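Local coordinates for protein 3-methylornithine synthase (Methanosarcina barkeri, PDB 3T7V) that isomerises L-lysine to (3R)-3-methyl-D-ornithine by a radical mechanism that uses S-adenosylmethionine and a [4Fe-4S] cluster, a step in making pyrrolysine, at residues E98-L103 against K136-L141; E130-V135 against L156-K161; L288-G293 against M334-A339. All coordinates share one frame; numbering follows the deposited sequence.

How the interactions relate
From the N terminus, interaction 1 opens in helix 93-103. Strand 110-115 follows, then helix 126-139, where 130-135 opens interaction 2 before 136-141 closes interaction 1; beyond strand 143-146 the chain enters helix 152-160, and segment 156-161 closes interaction 2. The two loops therefore cross and share helix 126-139, which lies between helix 93-103 and helix 152-160 on the outside of the radical SAM barrel. They also touch: K136 CB lies 3.5 Å from K161 O. Interaction 3 comes later in the chain, with no overlap, and joins the end of helix 278-291 to the turn between helix 324-334 and strand 337-338. Its centre is about 26 Å from that of interaction 1.

Interaction 1: residues E98-L103 against K136-L141; sequences ETCKTL and KEELGL
C100 and E138 bring the two backbones nearest to each other, with their CA atoms 6.6 Å apart where helix 93-103 packs against the last turn of helix 126-139. At this approach C100 CB meets E138 CB at 3.9 Å. L139 reaches in with its branched end: CD2 comes within 3.5 Å of C100 O, and the same methyl also rests against C100 CB and, nearly one turn on, against L103 CB at 4.1 Å. C100 SG stands beside its own backbone N (chi1 -75°), which leads it to L139 CG and, beside its own CB, to E138 CB, both at 4.0 Å. These are neighbouring outer helices of the radical SAM barrel, joined through strand 110-115; L139 also touches V111 of that strand, while L103 reaches C63 and I65 on strand 58-68. The carboxylate of E138 is held outside the two segments, by a salt bridge from OE2 to K104 NZ. G140, with positive phi, ends the helix just past the contact, and K136 NZ reaches over this turn to L141 O at 2.9 Å, tilted 46° from the carbonyl plane; NZ is also bonded to G162 O.

Interaction 2: residues E130-V135 against L156-K161; sequences ELVQIV and LKAREK
K161 NZ gives a weak hydrogen bond of 3.0 Å to Q133 OE1, the one hydrogen bond between 130-135 and 156-161, joining helix 126-139 to the end of helix 152-160. The lysine carbon next to the charge is almost as near, with CE 3.1 Å from the same OE1, so the amide oxygen meets the last two atoms of the chain together. The other half of this amide has a firmer partner: Q133 NE2 is hydrogen-bonded to E137 OE2 one turn further along its own helix, which should help to fix how the amide is turned. K161 bends at chi2 (-59°) and then runs out nearly straight, a course that carries CD past Q133 CB at 3.9 Å on its way to the amide. The glutamine, fully extended, crosses this chain obliquely. Without the lysine chain, as with an alanine at K161, Q133 OE1 would probably lose its charged mate, and a gap would be likely to open beside the glutamine's methylene groups. Beneath this pair the contact is apolar: V132 CG1 lies 4.1 Å from K161 CB and 3.9 Å from A158 O, while V132 CG2 faces the methyl of A158 at 4.4 Å. Q133 and K161 thus lie at the outer margin, over the buried V132 and A158. V129 on helix 126-139 also touches K161, Y202 lies against A158, and on another flank of helix 126-139 L131 and V135 pack on L113 of strand 110-115 and on I96 of helix 93-103.

Interaction 3: residues L288-G293 against M334-A339; sequences LRLNAG and MGMKPA
M334 runs out straight as far as SD (chi2 177°) and then turns at its last torsion (chi3 71°), which brings CE against both L290 and N291. The methyl lies 3.9 Å from L290 CB and 3.5 Å from N291 OD1, the two approaching it from directions roughly at right angles. N291 sends its amide from the opposite direction to the M334 chain, and ND2 and CG also come near CE. L290 crosses M334 at about a right angle: its CD1 touches M334 SD at 3.9 Å and meets M336 SD at 4.3 Å, so one leucine branch contacts both methionines. Two helix ends of the barrel fold meet here. Helix 278-291 is closed by a Schellman motif at G293, helix 324-334 by another at G335, each glycine having positive phi. Past G335 the chain enters strand 337-338, which runs parallel to strand 58-68; K337 and A339 are hydrogen-bonded to the backbone of V59, and the side chain of M336 packs on V59. L290 is further enclosed by L331 of helix 324-334 and A276 of strand 275-277. R51 and R48 bond to the carbonyl oxygens of L290 and N291, respectively, at the end of helix 278-291.

Interaction 1: residues E98-L103 against K136-L141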
ATOM      1  N   GLU A  98       3.632  19.821 -13.546  1.00 18.32           N
ATOM      2  CA  GLU A  98       3.308  19.183 -14.796  1.00 19.58           C
ATOM      3  C   GLU A  98       2.677  17.834 -14.554  1.00 18.95           C
ATOM      4  O   GLU A  98       1.692  17.472 -15.227  1.00 20.86           O
ATOM      5  CB  GLU A  98       4.556  19.106 -15.639  1.00 23.95           C
ATOM      6  CG  GLU A  98       4.402  18.294 -16.941  1.00 27.24           C
ATOM      7  CD  GLU A  98       3.445  18.959 -17.936  1.00 50.31           C
ATOM      8  OE1 GLU A  98       3.657  20.186 -18.152  1.00 47.92           O
ATOM      9  OE2 GLU A  98       2.517  18.260 -18.508  1.00 62.98           O
ATOM     10  N   THR A  99       3.160  17.099 -13.568  1.00 16.79           N
ATOM     11  CA  THR A  99       2.567  15.771 -13.263  1.00 16.42           C
ATOM     12  C   THR A  99       1.125  15.991 -12.818  1.00 16.40           C
ATOM     13  O   THR A  99       0.175  15.275 -13.314  1.00 17.95           O
ATOM     14  CB  THR A  99       3.351  15.086 -12.146  1.00 17.44           C
ATOM     15  OG1 THR A  99       4.679  14.852 -12.647  1.00 22.40           O
ATOM     16  CG2 THR A  99       2.739  13.757 -11.824  1.00 20.22           C
ATOM     17  N   CYS A 100       0.906  16.960 -11.955  1.00 16.50           N
ATOM     18  CA  CYS A 100      -0.462  17.217 -11.476  1.00 18.48           C
ATOM     19  C   CYS A 100      -1.408  17.530 -12.668  1.00 18.50           C
ATOM     20  O   CYS A 100      -2.579  17.098 -12.662  1.00 19.10           O
ATOM     21  CB  CYS A 100      -0.546  18.403 -10.524  1.00 19.42           C
ATOM     22  SG  CYS A 100       0.111  17.957  -8.905  1.00 23.76           S
ATOM     23  N   LYS A 101      -0.939  18.302 -13.654  1.00 18.11           N
ATOM     24  CA  LYS A 101      -1.832  18.696 -14.773  1.00 18.64           C
ATOM     25  C   LYS A 101      -2.328  17.424 -15.470  1.00 21.52           C
ATOM     26  O   LYS A 101      -3.482  17.390 -15.946  1.00 23.90           O
ATOM     27  CB  LYS A 101      -1.114  19.594 -15.743  1.00 21.76           C
ATOM     28  CG  LYS A 101      -1.000  20.981 -15.126  1.00 28.40           C
ATOM     29  CD  LYS A 101      -0.411  22.006 -16.113  1.00 34.13           C
ATOM     30  CE  LYS A 101       0.161  23.245 -15.429  1.00 38.74           C
ATOM     31  NZ  LYS A 101       0.711  24.149 -16.521  1.00 48.47           N
ATOM     32  N   THR A 102      -1.503  16.368 -15.519  1.00 18.28           N
ATOM     33  CA  THR A 102      -1.887  15.205 -16.260  1.00 20.64           C
ATOM     34  C   THR A 102      -2.887  14.356 -15.477  1.00 21.33           C
ATOM     35  O   THR A 102      -3.474  13.448 -16.035  1.00 26.75           O
ATOM     36  CB  THR A 102      -0.658  14.299 -16.664  1.00 23.67           C
ATOM     37  OG1 THR A 102      -0.040  13.719 -15.510  1.00 23.99           O
ATOM     38  CG2 THR A 102       0.392  15.084 -17.359  1.00 24.48           C
ATOM     39  N   LEU A 103      -3.068  14.649 -14.169  1.00 19.04           N
ATOM     40  CA  LEU A 103      -3.918  13.850 -13.291  1.00 19.25           C
ATOM     41  C   LEU A 103      -5.323  14.446 -13.192  1.00 17.73           C
ATOM     42  O   LEU A 103      -6.310  13.745 -12.813  1.00 19.53           O
ATOM     43  CB  LEU A 103      -3.319  13.800 -11.858  1.00 21.89           C
ATOM     44  CG  LEU A 103      -1.989  13.071 -11.899  1.00 22.83           C
ATOM     45  CD1 LEU A 103      -1.460  13.036 -10.509  1.00 25.36           C
ATOM     46  CD2 LEU A 103      -2.086  11.689 -12.515  1.00 27.66           C
ATOM     47  N   LYS A 136      -2.275  19.878  -3.145  1.00 12.75           N
ATOM     48  CA  LYS A 136      -3.687  19.984  -2.743  1.00 13.52           C
ATOM     49  C   LYS A 136      -4.313  21.149  -3.535  1.00 13.84           C
ATOM     50  O   LYS A 136      -5.455  21.044  -3.994  1.00 15.69           O
ATOM     51  CB  LYS A 136      -3.790  20.228  -1.252  1.00 13.98           C
ATOM     52  CG  LYS A 136      -5.207  20.042  -0.723  1.00 15.24           C
ATOM     53  CD  LYS A 136      -5.524  18.558  -0.648  1.00 15.74           C
ATOM     54  CE  LYS A 136      -6.860  18.408  -0.004  1.00 15.70           C
ATOM     55  NZ  LYS A 136      -7.088  16.909   0.242  1.00 18.06           N
ATOM     56  N   GLU A 137      -3.567  22.267  -3.675  1.00 14.00           N
ATOM     57  CA  GLU A 137      -4.115  23.417  -4.435  1.00 15.25           C
ATOM     58  C   GLU A 137      -4.345  23.073  -5.912  1.00 17.25           C
ATOM     59  O   GLU A 137      -5.316  23.560  -6.518  1.00 20.93           O
ATOM     60  CB  GLU A 137      -3.145  24.593  -4.338  1.00 17.48           C
ATOM     61  CG  GLU A 137      -3.161  25.323  -3.004  1.00 22.31           C
ATOM     62  CD  GLU A 137      -2.085  26.420  -2.982  1.00 31.24           C
ATOM     63  OE1 GLU A 137      -1.224  26.535  -3.952  1.00 36.70           O
ATOM     64  OE2 GLU A 137      -2.079  27.133  -1.966  1.00 40.17           O
ATOM     65  N   GLU A 138      -3.456  22.262  -6.490  1.00 15.24           N
ATOM     66  CA  GLU A 138      -3.550  21.858  -7.900  1.00 14.54           C
ATOM     67  C   GLU A 138      -4.653  20.880  -8.109  1.00 15.44           C
ATOM     68  O   GLU A 138      -5.457  21.009  -9.068  1.00 17.39           O
ATOM     69  CB  GLU A 138      -2.247  21.204  -8.397  1.00 17.10           C
ATOM     70  CG  GLU A 138      -1.105  22.204  -8.562  1.00 20.65           C
ATOM     71  CD  GLU A 138      -1.360  23.300  -9.592  1.00 26.51           C
ATOM     72  OE1 GLU A 138      -0.919  24.429  -9.341  1.00 39.20           O
ATOM     73  OE2 GLU A 138      -2.057  23.071 -10.644  1.00 35.00           O
ATOM     74  N   LEU A 139      -4.751  19.871  -7.228  1.00 15.06           N
ATOM     75  CA  LEU A 139      -5.669  18.755  -7.522  1.00 14.98           C
ATOM     76  C   LEU A 139      -6.972  18.720  -6.754  1.00 15.76           C
ATOM     77  O   LEU A 139      -7.964  18.166  -7.213  1.00 15.61           O
ATOM     78  CB  LEU A 139      -4.931  17.403  -7.210  1.00 17.84           C
ATOM     79  CG  LEU A 139      -3.694  17.139  -8.051  1.00 17.48           C
ATOM     80  CD1 LEU A 139      -3.055  15.793  -7.599  1.00 19.25           C
ATOM     81  CD2 LEU A 139      -4.095  17.110  -9.507  1.00 20.24           C
ATOM     82  N   GLY A 140      -6.962  19.244  -5.550  1.00 15.20           N
ATOM     83  CA  GLY A 140      -8.165  19.176  -4.716  1.00 16.91           C
ATOM     84  C   GLY A 140      -8.576  17.787  -4.202  1.00 18.20           C
ATOM     85  O   GLY A 140      -9.540  17.673  -3.499  1.00 24.14           O
ATOM     86  N   LEU A 141      -7.833  16.763  -4.550  1.00 16.79           N
ATOM     87  CA  LEU A 141      -8.194  15.366  -4.281  1.00 15.53           C
ATOM     88  C   LEU A 141      -7.679  15.005  -2.937  1.00 13.42           C
ATOM     89  O   LEU A 141      -6.749  15.629  -2.358  1.00 14.59           O
ATOM     90  CB  LEU A 141      -7.408  14.414  -5.275  1.00 17.95           C
ATOM     91  CG  LEU A 141      -7.969  14.405  -6.721  1.00 20.17           C
ATOM     92  CD1 LEU A 141      -7.011  13.625  -7.594  1.00 28.33           C
ATOM     93  CD2 LEU A 141      -9.369  13.747  -6.705  1.00 25.53           C
TER

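Interaction 2: residues E130-V135 against L156-K161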
ATOM      1  N   GLU A 130       5.155  22.458   2.071  1.00 15.51           N
ATOM      2  CA  GLU A 130       4.806  23.306   0.921  1.00 16.33           C
ATOM      3  C   GLU A 130       4.460  22.431  -0.273  1.00 16.13           C
ATOM      4  O   GLU A 130       3.574  22.778  -1.079  1.00 17.89           O
ATOM      5  CB  GLU A 130       6.021  24.248   0.594  1.00 21.79           C
ATOM      6  CG  GLU A 130       5.779  25.260  -0.557  1.00 33.41           C
ATOM      7  CD  GLU A 130       6.816  26.399  -0.595  1.00 48.06           C
ATOM      8  OE1 GLU A 130       6.821  27.164  -1.593  1.00 80.04           O
ATOM      9  OE2 GLU A 130       7.617  26.540   0.368  1.00 57.49           O
ATOM     10  N   LEU A 131       5.168  21.308  -0.409  1.00 14.50           N
ATOM     11  CA  LEU A 131       4.829  20.354  -1.503  1.00 14.05           C
ATOM     12  C   LEU A 131       3.370  19.834  -1.311  1.00 12.77           C
ATOM     13  O   LEU A 131       2.553  19.793  -2.288  1.00 14.80           O
ATOM     14  CB  LEU A 131       5.846  19.171  -1.579  1.00 15.52           C
ATOM     15  CG  LEU A 131       5.625  18.196  -2.727  1.00 21.35           C
ATOM     16  CD1 LEU A 131       6.983  17.450  -2.834  1.00 24.59           C
ATOM     17  CD2 LEU A 131       4.539  17.256  -2.370  1.00 26.00           C
ATOM     18  N   VAL A 132       2.992  19.424  -0.128  1.00 13.28           N
ATOM     19  CA  VAL A 132       1.602  19.005   0.038  1.00 12.87           C
ATOM     20  C   VAL A 132       0.606  20.125  -0.266  1.00 14.10           C
ATOM     21  O   VAL A 132      -0.401  19.877  -0.958  1.00 14.21           O
ATOM     22  CB  VAL A 132       1.406  18.526   1.519  1.00 13.09           C
ATOM     23  CG1 VAL A 132      -0.071  18.200   1.805  1.00 14.68           C
ATOM     24  CG2 VAL A 132       2.259  17.267   1.792  1.00 15.51           C
ATOM     25  N   GLN A 133       0.923  21.353   0.150  1.00 13.17           N
ATOM     26  CA  GLN A 133       0.022  22.485  -0.110  1.00 16.00           C
ATOM     27  C   GLN A 133      -0.134  22.662  -1.620  1.00 15.92           C
ATOM     28  O   GLN A 133      -1.247  22.861  -2.102  1.00 16.40           O
ATOM     29  CB  GLN A 133       0.618  23.739   0.513  1.00 17.53           C
ATOM     30  CG  GLN A 133      -0.240  24.997   0.214  1.00 20.53           C
ATOM     31  CD  GLN A 133       0.343  26.265   0.787  1.00 30.05           C
ATOM     32  OE1 GLN A 133       1.212  26.233   1.608  1.00 32.97           O
ATOM     33  NE2 GLN A 133      -0.090  27.400   0.284  1.00 36.56           N
ATOM     34  N   ILE A 134       0.944  22.617  -2.396  1.00 14.46           N
ATOM     35  CA  ILE A 134       0.872  22.824  -3.844  1.00 16.10           C
ATOM     36  C   ILE A 134       0.096  21.757  -4.496  1.00 16.21           C
ATOM     37  O   ILE A 134      -0.761  22.047  -5.363  1.00 16.43           O
ATOM     38  CB  ILE A 134       2.297  22.986  -4.460  1.00 21.12           C
ATOM     39  CG1 ILE A 134       2.869  24.343  -4.029  1.00 26.50           C
ATOM     40  CG2 ILE A 134       2.252  22.854  -5.980  1.00 26.63           C
ATOM     41  CD1 ILE A 134       4.350  24.455  -4.209  1.00 40.41           C
ATOM     42  N   VAL A 135       0.359  20.493  -4.149  1.00 13.58           N
ATOM     43  CA  VAL A 135      -0.434  19.440  -4.757  1.00 13.92           C
ATOM     44  C   VAL A 135      -1.934  19.533  -4.393  1.00 13.67           C
ATOM     45  O   VAL A 135      -2.817  19.304  -5.241  1.00 14.09           O
ATOM     46  CB  VAL A 135       0.129  18.043  -4.335  1.00 13.22           C
ATOM     47  CG1 VAL A 135      -0.790  16.926  -4.875  1.00 15.05           C
ATOM     48  CG2 VAL A 135       1.589  17.905  -4.887  1.00 15.23           C
ATOM     49  N   LEU A 156       1.462  17.249  11.664  1.00 14.60           N
ATOM     50  CA  LEU A 156       0.370  18.180  11.995  1.00 16.94           C
ATOM     51  C   LEU A 156       0.272  19.294  10.942  1.00 15.49           C
ATOM     52  O   LEU A 156      -0.855  19.606  10.463  1.00 16.74           O
ATOM     53  CB  LEU A 156       0.730  18.682  13.417  1.00 21.69           C
ATOM     54  CG  LEU A 156       0.117  19.810  14.054  1.00 23.76           C
ATOM     55  CD1 LEU A 156       0.579  19.714  15.540  1.00 23.85           C
ATOM     56  CD2 LEU A 156       0.430  21.115  13.372  1.00 22.75           C
ATOM     57  N   LYS A 157       1.408  19.800  10.450  1.00 14.81           N
ATOM     58  CA  LYS A 157       1.368  20.845   9.434  1.00 15.77           C
ATOM     59  C   LYS A 157       0.857  20.310   8.086  1.00 15.07           C
ATOM     60  O   LYS A 157       0.110  21.022   7.355  1.00 15.66           O
ATOM     61  CB  LYS A 157       2.719  21.482   9.280  1.00 17.25           C
ATOM     62  CG  LYS A 157       3.071  22.365  10.495  1.00 20.19           C
ATOM     63  CD  LYS A 157       4.523  22.775  10.304  1.00 30.14           C
ATOM     64  CE  LYS A 157       4.823  23.854  11.281  1.00 43.21           C
ATOM     65  NZ  LYS A 157       6.206  23.572  11.771  1.00 68.01           N
ATOM     66  N   ALA A 158       1.252  19.084   7.769  1.00 12.85           N
ATOM     67  CA  ALA A 158       0.773  18.527   6.501  1.00 13.10           C
ATOM     68  C   ALA A 158      -0.714  18.237   6.499  1.00 12.71           C
ATOM     69  O   ALA A 158      -1.358  18.391   5.473  1.00 14.00           O
ATOM     70  CB  ALA A 158       1.561  17.298   6.129  1.00 14.02           C
ATOM     71  N   ARG A 159      -1.257  17.888   7.665  1.00 13.27           N
ATOM     72  CA  ARG A 159      -2.717  17.710   7.843  1.00 13.23           C
ATOM     73  C   ARG A 159      -3.438  19.022   7.566  1.00 14.45           C
ATOM     74  O   ARG A 159      -4.434  19.085   6.834  1.00 16.97           O
ATOM     75  CB  ARG A 159      -3.007  17.166   9.224  1.00 14.77           C
ATOM     76  CG  ARG A 159      -4.523  17.001   9.485  1.00 16.55           C
ATOM     77  CD  ARG A 159      -5.185  15.983   8.588  1.00 16.34           C
ATOM     78  NE  ARG A 159      -6.595  15.917   8.899  1.00 14.64           N
ATOM     79  CZ  ARG A 159      -7.476  15.246   8.167  1.00 16.43           C
ATOM     80  NH1 ARG A 159      -7.074  14.516   7.123  1.00 20.53           N
ATOM     81  NH2 ARG A 159      -8.727  15.214   8.565  1.00 19.41           N
ATOM     82  N   GLU A 160      -2.896  20.103   8.111  1.00 15.95           N
ATOM     83  CA  GLU A 160      -3.525  21.433   7.909  1.00 18.22           C
ATOM     84  C   GLU A 160      -3.510  21.892   6.436  1.00 17.53           C
ATOM     85  O   GLU A 160      -4.438  22.572   6.000  1.00 23.01           O
ATOM     86  CB  GLU A 160      -2.833  22.429   8.859  1.00 22.37           C
ATOM     87  CG  GLU A 160      -3.564  23.765   8.942  1.00 31.16           C
ATOM     88  CD  GLU A 160      -5.019  23.763   9.486  1.00 38.71           C
ATOM     89  OE1 GLU A 160      -5.511  22.902  10.301  1.00 36.37           O
ATOM     90  OE2 GLU A 160      -5.670  24.743   9.106  1.00 35.27           O
ATOM     91  N   LYS A 161      -2.509  21.417   5.650  1.00 16.76           N
ATOM     92  CA  LYS A 161      -2.427  21.696   4.214  1.00 17.31           C
ATOM     93  C   LYS A 161      -3.249  20.767   3.311  1.00 20.93           C
ATOM     94  O   LYS A 161      -3.282  20.955   2.129  1.00 22.13           O
ATOM     95  CB  LYS A 161      -0.983  21.714   3.677  1.00 19.65           C
ATOM     96  CG  LYS A 161      -0.105  22.747   4.351  1.00 22.39           C
ATOM     97  CD  LYS A 161      -0.654  24.151   4.198  1.00 25.26           C
ATOM     98  CE  LYS A 161       0.503  25.131   4.448  1.00 32.53           C
ATOM     99  NZ  LYS A 161       0.048  26.526   4.355  1.00 40.77           N
TER

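Interaction 3: residues L288-G293 against M334-A339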
ATOM      1  N   LEU A 288      -5.968 -10.722 -10.144  1.00 19.58           N
ATOM      2  CA  LEU A 288      -5.893 -11.792  -9.156  1.00 19.03           C
ATOM      3  C   LEU A 288      -6.158 -11.220  -7.751  1.00 19.89           C
ATOM      4  O   LEU A 288      -6.818 -11.823  -6.869  1.00 22.81           O
ATOM      5  CB  LEU A 288      -4.497 -12.406  -9.194  1.00 20.40           C
ATOM      6  CG  LEU A 288      -4.178 -13.248 -10.454  1.00 25.14           C
ATOM      7  CD1 LEU A 288      -2.716 -13.665 -10.530  1.00 31.61           C
ATOM      8  CD2 LEU A 288      -5.079 -14.466 -10.465  1.00 32.60           C
ATOM      9  N   ARG A 289      -5.606 -10.026  -7.545  1.00 17.42           N
ATOM     10  CA  ARG A 289      -5.711  -9.383  -6.173  1.00 16.85           C
ATOM     11  C   ARG A 289      -7.104  -8.877  -5.928  1.00 17.03           C
ATOM     12  O   ARG A 289      -7.653  -9.065  -4.810  1.00 16.96           O
ATOM     13  CB  ARG A 289      -4.677  -8.245  -6.045  1.00 17.79           C
ATOM     14  CG  ARG A 289      -3.232  -8.792  -5.937  1.00 18.69           C
ATOM     15  CD  ARG A 289      -2.160  -7.817  -6.447  1.00 20.17           C
ATOM     16  NE  ARG A 289      -0.850  -8.394  -6.095  1.00 20.21           N
ATOM     17  CZ  ARG A 289      -0.229  -9.400  -6.761  1.00 21.78           C
ATOM     18  NH1 ARG A 289      -0.792  -9.983  -7.840  1.00 22.73           N
ATOM     19  NH2 ARG A 289       0.936  -9.864  -6.295  1.00 26.01           N
ATOM     20  N   LEU A 290      -7.747  -8.237  -6.912  1.00 16.76           N
ATOM     21  CA  LEU A 290      -9.181  -7.916  -6.766  1.00 17.90           C
ATOM     22  C   LEU A 290     -10.054  -9.159  -6.570  1.00 19.54           C
ATOM     23  O   LEU A 290     -10.969  -9.159  -5.684  1.00 22.01           O
ATOM     24  CB  LEU A 290      -9.739  -7.129  -7.978  1.00 18.97           C
ATOM     25  CG  LEU A 290      -9.059  -5.732  -8.139  1.00 17.59           C
ATOM     26  CD1 LEU A 290      -9.383  -5.205  -9.552  1.00 20.96           C
ATOM     27  CD2 LEU A 290      -9.566  -4.746  -7.044  1.00 18.97           C
ATOM     28  N   ASN A 291      -9.740 -10.257  -7.299  1.00 17.85           N
ATOM     29  CA  ASN A 291     -10.517 -11.484  -7.089  1.00 20.16           C
ATOM     30  C   ASN A 291     -10.191 -12.193  -5.805  1.00 18.18           C
ATOM     31  O   ASN A 291     -10.886 -13.132  -5.448  1.00 22.77           O
ATOM     32  CB  ASN A 291     -10.298 -12.399  -8.288  1.00 23.56           C
ATOM     33  CG  ASN A 291     -11.052 -11.911  -9.502  1.00 24.21           C
ATOM     34  OD1 ASN A 291     -12.095 -11.201  -9.376  1.00 25.45           O
ATOM     35  ND2 ASN A 291     -10.581 -12.292 -10.682  1.00 27.83           N
ATOM     36  N   ALA A 292      -9.191 -11.746  -5.062  1.00 17.51           N
ATOM     37  CA  ALA A 292      -8.928 -12.277  -3.699  1.00 17.05           C
ATOM     38  C   ALA A 292      -9.556 -11.347  -2.617  1.00 18.70           C
ATOM     39  O   ALA A 292      -9.485 -11.675  -1.425  1.00 20.08           O
ATOM     40  CB  ALA A 292      -7.424 -12.351  -3.440  1.00 18.21           C
ATOM     41  N   GLY A 293     -10.192 -10.242  -3.025  1.00 17.86           N
ATOM     42  CA  GLY A 293     -10.892  -9.385  -2.040  1.00 19.50           C
ATOM     43  C   GLY A 293     -10.415  -7.954  -1.922  1.00 16.15           C
ATOM     44  O   GLY A 293     -10.927  -7.217  -1.123  1.00 17.98           O
ATOM     45  N   MET A 334     -13.646  -7.271 -16.165  1.00 26.09           N
ATOM     46  CA  MET A 334     -13.926  -8.046 -14.948  1.00 28.54           C
ATOM     47  C   MET A 334     -15.327  -7.859 -14.450  1.00 27.26           C
ATOM     48  O   MET A 334     -15.736  -8.575 -13.556  1.00 33.95           O
ATOM     49  CB  MET A 334     -12.995  -7.611 -13.801  1.00 29.32           C
ATOM     50  CG  MET A 334     -11.568  -7.990 -14.021  1.00 29.25           C
ATOM     51  SD  MET A 334     -10.687  -7.310 -12.599  1.00 29.16           S
ATOM     52  CE  MET A 334     -11.268  -8.424 -11.297  1.00 29.28           C
ATOM     53  N   GLY A 335     -16.058  -6.874 -14.999  1.00 26.49           N
ATOM     54  CA  GLY A 335     -17.374  -6.531 -14.475  1.00 28.64           C
ATOM     55  C   GLY A 335     -17.371  -5.587 -13.304  1.00 27.85           C
ATOM     56  O   GLY A 335     -18.350  -5.542 -12.506  1.00 25.96           O
ATOM     57  N   MET A 336     -16.291  -4.822 -13.199  1.00 25.48           N
ATOM     58  CA  MET A 336     -16.163  -3.883 -12.056  1.00 21.51           C
ATOM     59  C   MET A 336     -16.137  -2.480 -12.613  1.00 22.58           C
ATOM     60  O   MET A 336     -15.878  -2.283 -13.807  1.00 26.13           O
ATOM     61  CB  MET A 336     -14.907  -4.201 -11.235  1.00 21.37           C
ATOM     62  CG  MET A 336     -15.028  -5.619 -10.598  1.00 24.90           C
ATOM     63  SD  MET A 336     -13.599  -5.929  -9.579  1.00 28.80           S
ATOM     64  CE  MET A 336     -14.378  -5.590  -7.965  1.00 27.15           C
ATOM     65  N   LYS A 337     -16.325  -1.501 -11.735  1.00 20.27           N
ATOM     66  CA  LYS A 337     -16.442  -0.058 -12.150  1.00 21.81           C
ATOM     67  C   LYS A 337     -15.787   0.854 -11.121  1.00 21.07           C
ATOM     68  O   LYS A 337     -15.868   0.573  -9.937  1.00 20.99           O
ATOM     69  CB  LYS A 337     -17.953   0.308 -12.307  1.00 26.77           C
ATOM     70  CG  LYS A 337     -18.343   1.704 -12.751  1.00 38.30           C
ATOM     71  CD  LYS A 337     -19.877   1.829 -12.837  1.00 43.13           C
ATOM     72  CE  LYS A 337     -20.341   3.271 -13.180  1.00 38.33           C
ATOM     73  NZ  LYS A 337     -19.556   3.867 -14.302  1.00 51.92           N
ATOM     74  N   PRO A 338     -15.194   1.961 -11.550  1.00 20.20           N
ATOM     75  CA  PRO A 338     -14.779   2.881 -10.516  1.00 18.75           C
ATOM     76  C   PRO A 338     -15.901   3.362  -9.648  1.00 19.93           C
ATOM     77  O   PRO A 338     -17.014   3.637 -10.146  1.00 20.74           O
ATOM     78  CB  PRO A 338     -14.081   4.012 -11.288  1.00 21.15           C
ATOM     79  CG  PRO A 338     -13.700   3.424 -12.591  1.00 23.13           C
ATOM     80  CD  PRO A 338     -14.810   2.414 -12.894  1.00 21.17           C
ATOM     81  N   ALA A 339     -15.598   3.505  -8.333  1.00 17.12           N
ATOM     82  CA  ALA A 339     -16.534   4.046  -7.359  1.00 18.76           C
ATOM     83  C   ALA A 339     -16.830   5.550  -7.550  1.00 17.39           C
ATOM     84  O   ALA A 339     -16.055   6.314  -8.172  1.00 19.25           O
ATOM     85  CB  ALA A 339     -15.988   3.816  -5.945  1.00 21.41           C
TER